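Local coordinates for methionine gamma-lyase (Trichomonas vaginalis, PDB 1E5E), which belongs to the Cys/Met metabolism family of pyridoxal-phosphate-dependent enzymes and assembles from four copies of one chain, at residues Cys342-Gln347 and Leu374-Glu379; Thr313-Ser318 and Asp369-Leu374. All coordinates share one frame; numbering follows the deposited sequence.

Interaction 1: residues Cys342-Gln347 and Leu374-Glu379; sequences CESLIQ and LSVGIE
Antiparallel strand pairing joins Leu-345 and Ile-346 to Ser-375 and Leu-374 in the C-terminal sheet, and beyond the strand ends a buried hydrogen-bond network carries the contact on. Leu-345 and Ser-375 form the hydrogen-bonded pair, with Leu-345 N to Ser-375 O 2.9 Å and Ser-375 N to Leu-345 O 2.8 Å. On the face of Ile-346 and Leu-374, CD1 of the leucine packs on CB of the isoleucine, and Phe-388 of helix 381-396 covers both.

Ser-344 replaces strand pairing with its hydroxyl. With OG beside its own backbone N (chi1 -64°), it accepts from Gly-377 N at 2.8 Å and donates to Glu-379 OE1 at 2.6 Å, reaching that oxygen from 31° out of the carboxylate plane. Glu-379 OE2 receives Ser-344 N at 2.8 Å through its syn lone pair, and His-14 NE2 of the second subunit also bonds to it. Gly-377, with no side chain, brings CA within 3.2 Å of Cys-342 O in a CA-H...O contact; that oxygen also accepts from Ile-378 N at 2.8 Å.

This is an antiparallel strand pair continued by side-chain hydrogen bonds where the strands end, at the subunit interface of a PLP-dependent enzyme's C-terminal domain.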
loop_
_atom_site.group_PDB
_atom_site.type_symbol
_atom_site.label_atom_id
_atom_site.label_comp_id
_atom_site.label_asym_id
_atom_site.label_seq_id
_atom_site.Cartn_x
_atom_site.Cartn_y
_atom_site.Cartn_z
ATOM N N CYS A 342 -0.484 -10.199 17.150
ATOM C CA CYS A 342 -0.154 -9.459 18.354
ATOM C C CYS A 342 -1.333 -9.489 19.327
ATOM O O CYS A 342 -1.175 -9.390 20.555
ATOM C CB CYS A 342 0.188 -7.993 18.010
ATOM S SG CYS A 342 1.740 -7.882 17.087
ATOM N N GLU A 343 -2.541 -9.537 18.778
ATOM C CA GLU A 343 -3.712 -9.645 19.636
ATOM C C GLU A 343 -4.059 -11.135 19.823
ATOM O O GLU A 343 -3.883 -11.949 18.917
ATOM C CB GLU A 343 -4.876 -8.877 19.064
ATOM C CG GLU A 343 -5.562 -9.709 18.011
ATOM C CD GLU A 343 -5.224 -9.241 16.628
ATOM O OE1 GLU A 343 -4.078 -9.433 16.154
ATOM O OE2 GLU A 343 -6.263 -8.688 16.130
ATOM N N SER A 344 -4.563 -11.465 21.003
ATOM C CA SER A 344 -4.905 -12.839 21.329
ATOM C C SER A 344 -6.206 -13.256 20.630
ATOM O O SER A 344 -7.161 -12.486 20.613
ATOM C CB SER A 344 -5.058 -12.964 22.848
ATOM O OG SER A 344 -3.845 -12.712 23.520
ATOM N N LEU A 345 -6.181 -14.438 20.031
ATOM C CA LEU A 345 -7.324 -14.902 19.238
ATOM C C LEU A 345 -7.832 -16.223 19.820
ATOM O O LEU A 345 -6.994 -17.047 20.211
ATOM C CB LEU A 345 -6.946 -15.105 17.755
ATOM C CG LEU A 345 -6.638 -13.812 16.971
ATOM C CD1 LEU A 345 -6.096 -14.101 15.564
ATOM C CD2 LEU A 345 -7.885 -12.940 16.858
ATOM N N ILE A 346 -9.114 -16.535 19.693
ATOM C CA ILE A 346 -9.642 -17.774 20.226
ATOM C C ILE A 346 -10.745 -18.329 19.344
ATOM O O ILE A 346 -11.532 -17.509 18.870
ATOM C CB ILE A 346 -10.174 -17.557 21.667
ATOM C CG1 ILE A 346 -10.326 -18.898 22.414
ATOM C CG2 ILE A 346 -11.464 -16.754 21.724
ATOM C CD1 ILE A 346 -10.674 -18.653 23.877
ATOM N N GLN A 347 -10.954 -19.638 19.275
ATOM C CA GLN A 347 -12.001 -20.201 18.421
ATOM C C GLN A 347 -12.330 -21.637 18.845
ATOM O O GLN A 347 -11.645 -22.217 19.697
ATOM C CB GLN A 347 -11.578 -20.214 16.948
ATOM C CG GLN A 347 -10.324 -21.023 16.613
ATOM C CD GLN A 347 -10.734 -22.313 15.909
ATOM O OE1 GLN A 347 -11.861 -22.464 15.426
ATOM N NE2 GLN A 347 -9.799 -23.254 15.878
ATOM N N LEU A 374 -6.571 -21.400 21.527
ATOM C CA LEU A 374 -6.226 -20.038 21.882
ATOM C C LEU A 374 -4.842 -19.734 21.315
ATOM O O LEU A 374 -3.997 -20.603 21.512
ATOM C CB LEU A 374 -6.197 -19.845 23.395
ATOM C CG LEU A 374 -5.659 -18.561 24.007
ATOM C CD1 LEU A 374 -6.549 -17.346 23.718
ATOM C CD2 LEU A 374 -5.506 -18.767 25.529
ATOM N N SER A 375 -4.654 -18.523 20.801
ATOM C CA SER A 375 -3.379 -18.092 20.303
ATOM C C SER A 375 -3.088 -16.812 21.093
ATOM O O SER A 375 -3.942 -15.947 21.026
ATOM C CB SER A 375 -3.394 -17.702 18.800
ATOM O OG SER A 375 -2.029 -17.483 18.407
ATOM N N VAL A 376 -2.116 -16.840 21.972
ATOM C CA VAL A 376 -1.941 -15.722 22.900
ATOM C C VAL A 376 -1.084 -14.655 22.212
ATOM O O VAL A 376 -0.045 -15.021 21.651
ATOM C CB VAL A 376 -1.215 -16.229 24.161
ATOM C CG1 VAL A 376 -0.813 -15.128 25.123
ATOM C CG2 VAL A 376 -2.116 -17.244 24.876
ATOM N N GLY A 377 -1.428 -13.402 22.382
ATOM C CA GLY A 377 -0.689 -12.276 21.833
ATOM C C GLY A 377 0.163 -11.569 22.902
ATOM O O GLY A 377 0.544 -12.198 23.886
ATOM N N ILE A 378 0.439 -10.273 22.714
ATOM C CA ILE A 378 1.339 -9.540 23.573
ATOM C C ILE A 378 0.677 -8.516 24.492
ATOM O O ILE A 378 1.349 -7.641 25.051
ATOM C CB ILE A 378 2.448 -8.845 22.752
ATOM C CG1 ILE A 378 1.761 -7.872 21.762
ATOM C CG2 ILE A 378 3.270 -9.907 22.002
ATOM C CD1 ILE A 378 2.780 -7.296 20.774
ATOM N N GLU A 379 -0.587 -8.700 24.780
ATOM C CA GLU A 379 -1.269 -7.908 25.794
ATOM C C GLU A 379 -0.678 -8.209 27.184
ATOM O O GLU A 379 0.074 -9.163 27.367
ATOM C CB GLU A 379 -2.757 -8.288 25.854
ATOM C CG GLU A 379 -3.479 -8.074 24.542
ATOM C CD GLU A 379 -3.675 -9.285 23.673
ATOM O OE1 GLU A 379 -2.912 -10.261 23.855
ATOM O OE2 GLU A 379 -4.558 -9.276 22.764
#

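Interaction 2: residues Thr313-Ser318 and Asp369-Leu374; sequences TFILKS and DGMIRL. With PPJ (N-(hydroxy{3-hydroxy-2-methyl-5-[(phosphonooxy)methyl]pyridin-4-yl}methyl)norvaline), chain C.
Ile-372 lies across the ring of Phe-314, its CB over one face in a CH-pi contact, 4.0 Å from the ring centroid and 16° off the normal. Its CG2 meets the ring rim at CE1 and CZ. The phenylalanine's chi1 of 61° sets CG between its backbone N and carbonyl carbon and so keeps the ring close to the neighbouring strand. Ile-372 CD1 touches the rim at CE2 and meets Leu-316 CD1, while Leu-316 CD2 meets the ring edge in plane. Branched and aromatic residues suit this face, since helices 319-328 and 381-396 pack on it.

The backbones of Phe-314 and Ile-372 form a hydrogen-bonded antiparallel pair, Ile-372 N to Phe-314 O measuring 2.7 Å; a weak bond from Leu-316 N to Gly-370 O follows.

On the other face Met-371 spans two neighbours. Its CG presses on Thr-313 CG2 at 3.4 Å, a tight contact, and a bend at its third torsion brings CE to Ile-315 CD1 at 3.7 Å. Thr-313 OG1 lies beside Arg-373 CG and is hydrogen-bonded to Pro-159 O.

From that same face Arg-373 reaches the ligand PPJ. Its guanidinium presents the edge between NH1 and NH2, with the carboxylate carbon of PPJ in its plane, in an end-on pairing: NH1 to PPJ O 2.7 Å and NH2 to PPJ OXT 2.9 Å, both nearly straight. NH1 also bonds Asn-158 OD1, which would help fix the rotation of the group. This two-pronged arginine-carboxylate pairing, set on a strand of the C-terminal sheet, is characteristic of fold-type I PLP-dependent enzymes.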
loop_
_atom_site.group_PDB
_atom_site.type_symbol
_atom_site.label_atom_id
_atom_site.label_comp_id
_atom_site.label_asym_id
_atom_site.label_seq_id
_atom_site.Cartn_x
_atom_site.Cartn_y
_atom_site.Cartn_z
ATOM N N THR A 313 -4.378 -25.202 23.953
ATOM C CA THR A 313 -5.716 -25.723 23.613
ATOM C C THR A 313 -6.367 -26.294 24.870
ATOM O O THR A 313 -5.619 -26.877 25.671
ATOM C CB THR A 313 -5.578 -26.773 22.502
ATOM O OG1 THR A 313 -5.197 -26.098 21.287
ATOM C CG2 THR A 313 -6.893 -27.511 22.279
ATOM N N PHE A 314 -7.640 -26.060 25.131
ATOM C CA PHE A 314 -8.197 -26.518 26.392
ATOM C C PHE A 314 -9.639 -26.952 26.160
ATOM O O PHE A 314 -10.323 -26.684 25.170
ATOM C CB PHE A 314 -8.092 -25.533 27.559
ATOM C CG PHE A 314 -8.811 -24.219 27.323
ATOM C CD1 PHE A 314 -8.270 -23.243 26.483
ATOM C CD2 PHE A 314 -9.982 -23.932 27.962
ATOM C CE1 PHE A 314 -8.920 -22.041 26.263
ATOM C CE2 PHE A 314 -10.665 -22.727 27.760
ATOM C CZ PHE A 314 -10.114 -21.784 26.904
ATOM N N ILE A 315 -10.030 -27.820 27.107
ATOM C CA ILE A 315 -11.376 -28.398 27.080
ATOM C C ILE A 315 -12.074 -28.076 28.392
ATOM O O ILE A 315 -11.520 -28.169 29.500
ATOM C CB ILE A 315 -11.314 -29.895 26.787
ATOM C CG1 ILE A 315 -10.524 -30.276 25.536
ATOM C CG2 ILE A 315 -12.716 -30.503 26.685
ATOM C CD1 ILE A 315 -10.046 -31.742 25.536
ATOM N N LEU A 316 -13.298 -27.545 28.243
ATOM C CA LEU A 316 -14.096 -27.222 29.408
ATOM C C LEU A 316 -14.909 -28.466 29.824
ATOM O O LEU A 316 -15.425 -29.203 28.988
ATOM C CB LEU A 316 -15.076 -26.081 29.213
ATOM C CG LEU A 316 -14.498 -24.710 28.838
ATOM C CD1 LEU A 316 -15.625 -23.739 28.463
ATOM C CD2 LEU A 316 -13.599 -24.139 29.908
ATOM N N LYS A 317 -15.087 -28.627 31.136
ATOM C CA LYS A 317 -15.861 -29.764 31.660
ATOM C C LYS A 317 -17.327 -29.650 31.251
ATOM O O LYS A 317 -17.924 -30.670 30.960
ATOM C CB LYS A 317 -15.801 -29.889 33.176
ATOM C CG LYS A 317 -14.460 -30.224 33.786
ATOM C CD LYS A 317 -14.491 -29.972 35.298
ATOM C CE LYS A 317 -13.140 -30.381 35.898
ATOM N NZ LYS A 317 -13.051 -29.900 37.303
ATOM N N SER A 318 -17.826 -28.452 30.912
ATOM C CA SER A 318 -19.215 -28.338 30.502
ATOM C C SER A 318 -19.359 -28.501 29.001
ATOM O O SER A 318 -20.440 -28.158 28.504
ATOM C CB SER A 318 -19.848 -27.021 30.968
ATOM O OG SER A 318 -18.988 -25.936 30.637
ATOM N N ASP A 369 -15.756 -31.721 20.913
ATOM C CA ASP A 369 -16.573 -30.521 20.756
ATOM C C ASP A 369 -16.535 -29.648 21.995
ATOM O O ASP A 369 -17.149 -28.579 22.016
ATOM C CB ASP A 369 -18.000 -30.882 20.337
ATOM C CG ASP A 369 -18.757 -31.539 21.480
ATOM O OD1 ASP A 369 -18.172 -31.872 22.532
ATOM O OD2 ASP A 369 -19.973 -31.711 21.336
ATOM N N GLY A 370 -15.765 -30.041 23.011
ATOM C CA GLY A 370 -15.571 -29.162 24.173
ATOM C C GLY A 370 -14.218 -28.408 24.043
ATOM O O GLY A 370 -13.802 -27.603 24.886
ATOM N N MET A 371 -13.513 -28.677 22.952
ATOM C CA MET A 371 -12.189 -28.128 22.741
ATOM C C MET A 371 -12.207 -26.676 22.240
ATOM O O MET A 371 -13.010 -26.303 21.401
ATOM C CB MET A 371 -11.486 -29.043 21.766
ATOM C CG MET A 371 -10.018 -28.705 21.510
ATOM S SD MET A 371 -9.263 -30.136 20.736
ATOM C CE MET A 371 -8.863 -31.222 22.082
ATOM N N ILE A 372 -11.376 -25.860 22.864
ATOM C CA ILE A 372 -11.173 -24.464 22.515
ATOM C C ILE A 372 -9.707 -24.237 22.136
ATOM O O ILE A 372 -8.834 -24.753 22.859
ATOM C CB ILE A 372 -11.519 -23.573 23.727
ATOM C CG1 ILE A 372 -13.012 -23.699 24.002
ATOM C CG2 ILE A 372 -11.171 -22.102 23.473
ATOM C CD1 ILE A 372 -13.509 -23.228 25.348
ATOM N N ARG A 373 -9.415 -23.498 21.069
ATOM C CA ARG A 373 -8.011 -23.218 20.717
ATOM C C ARG A 373 -7.706 -21.731 20.920
ATOM O O ARG A 373 -8.407 -20.844 20.440
ATOM C CB ARG A 373 -7.700 -23.672 19.289
ATOM C CG ARG A 373 -6.236 -23.583 18.880
ATOM C CD ARG A 373 -6.072 -23.643 17.343
ATOM N NE ARG A 373 -6.585 -22.392 16.745
ATOM C CZ ARG A 373 -6.706 -22.202 15.416
ATOM N NH1 ARG A 373 -6.369 -23.157 14.559
ATOM N NH2 ARG A 373 -7.182 -21.050 14.966
ATOM N N LEU A 374 -6.571 -21.400 21.527
ATOM C CA LEU A 374 -6.226 -20.038 21.882
ATOM C C LEU A 374 -4.842 -19.734 21.315
ATOM O O LEU A 374 -3.997 -20.603 21.512
ATOM C CB LEU A 374 -6.197 -19.845 23.395
ATOM C CG LEU A 374 -5.659 -18.561 24.007
ATOM C CD1 LEU A 374 -6.549 -17.346 23.718
ATOM C CD2 LEU A 374 -5.506 -18.767 25.529
HETATM N N1 PPJ C . -1.006 -24.618 8.009
HETATM C C2 PPJ C . -1.403 -24.404 9.281
HETATM C C6 PPJ C . -1.724 -24.125 6.961
HETATM C C2A PPJ C . -1.029 -25.180 10.391
HETATM C C3 PPJ C . -2.475 -23.503 9.447
HETATM O O3 PPJ C . -2.932 -23.418 10.668
HETATM C C4 PPJ C . -3.081 -22.829 8.383
HETATM C C4A PPJ C . -4.165 -21.945 8.669
HETATM C C5 PPJ C . -2.756 -23.181 7.073
HETATM N N PPJ C . -4.951 -22.056 9.756
HETATM C C5A PPJ C . -3.174 -22.455 5.911
HETATM O OP4 PPJ C . -2.532 -21.335 5.856
HETATM P P PPJ C . -3.349 -20.189 5.110
HETATM O OP1 PPJ C . -2.349 -18.949 5.062
HETATM O OP2 PPJ C . -4.641 -19.871 5.924
HETATM O OP3 PPJ C . -3.748 -20.615 3.629
HETATM C CA PPJ C . -5.932 -21.174 10.100
HETATM C CB PPJ C . -6.893 -20.656 9.116
HETATM C C PPJ C . -6.573 -21.494 11.335
HETATM C CG PPJ C . -7.923 -21.517 8.478
HETATM C CD PPJ C . -9.202 -21.275 9.130
HETATM O O PPJ C . -6.220 -22.578 11.926
HETATM O OXT PPJ C . -7.105 -20.565 12.085
#

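In the fold
From the N terminus, strand 311-316 comes first, followed by helix 319-328 and the short strand 334-335. Segment 342-347 is next; helix 359-364 then precedes strand 371-375, which serves both contacts. Interaction 2 closes the longer loop, with 50 residues between its segments, and interaction 1 a shorter one of 26. Their segments alternate along the chain, so the two loops cross. In the sheet, strand 371-375 lies between strands 311-316 and 345-347, and Leu-374 belongs to both contacts. Gln-347 O, probably hydrogen-bonded to Arg-373 N, continues the pairing of strands 345-347 and 371-375. Together the contacts unite the middle of the five-stranded C-terminal sheet, linking its ligand-facing arginine to the subunit interface near Glu-379.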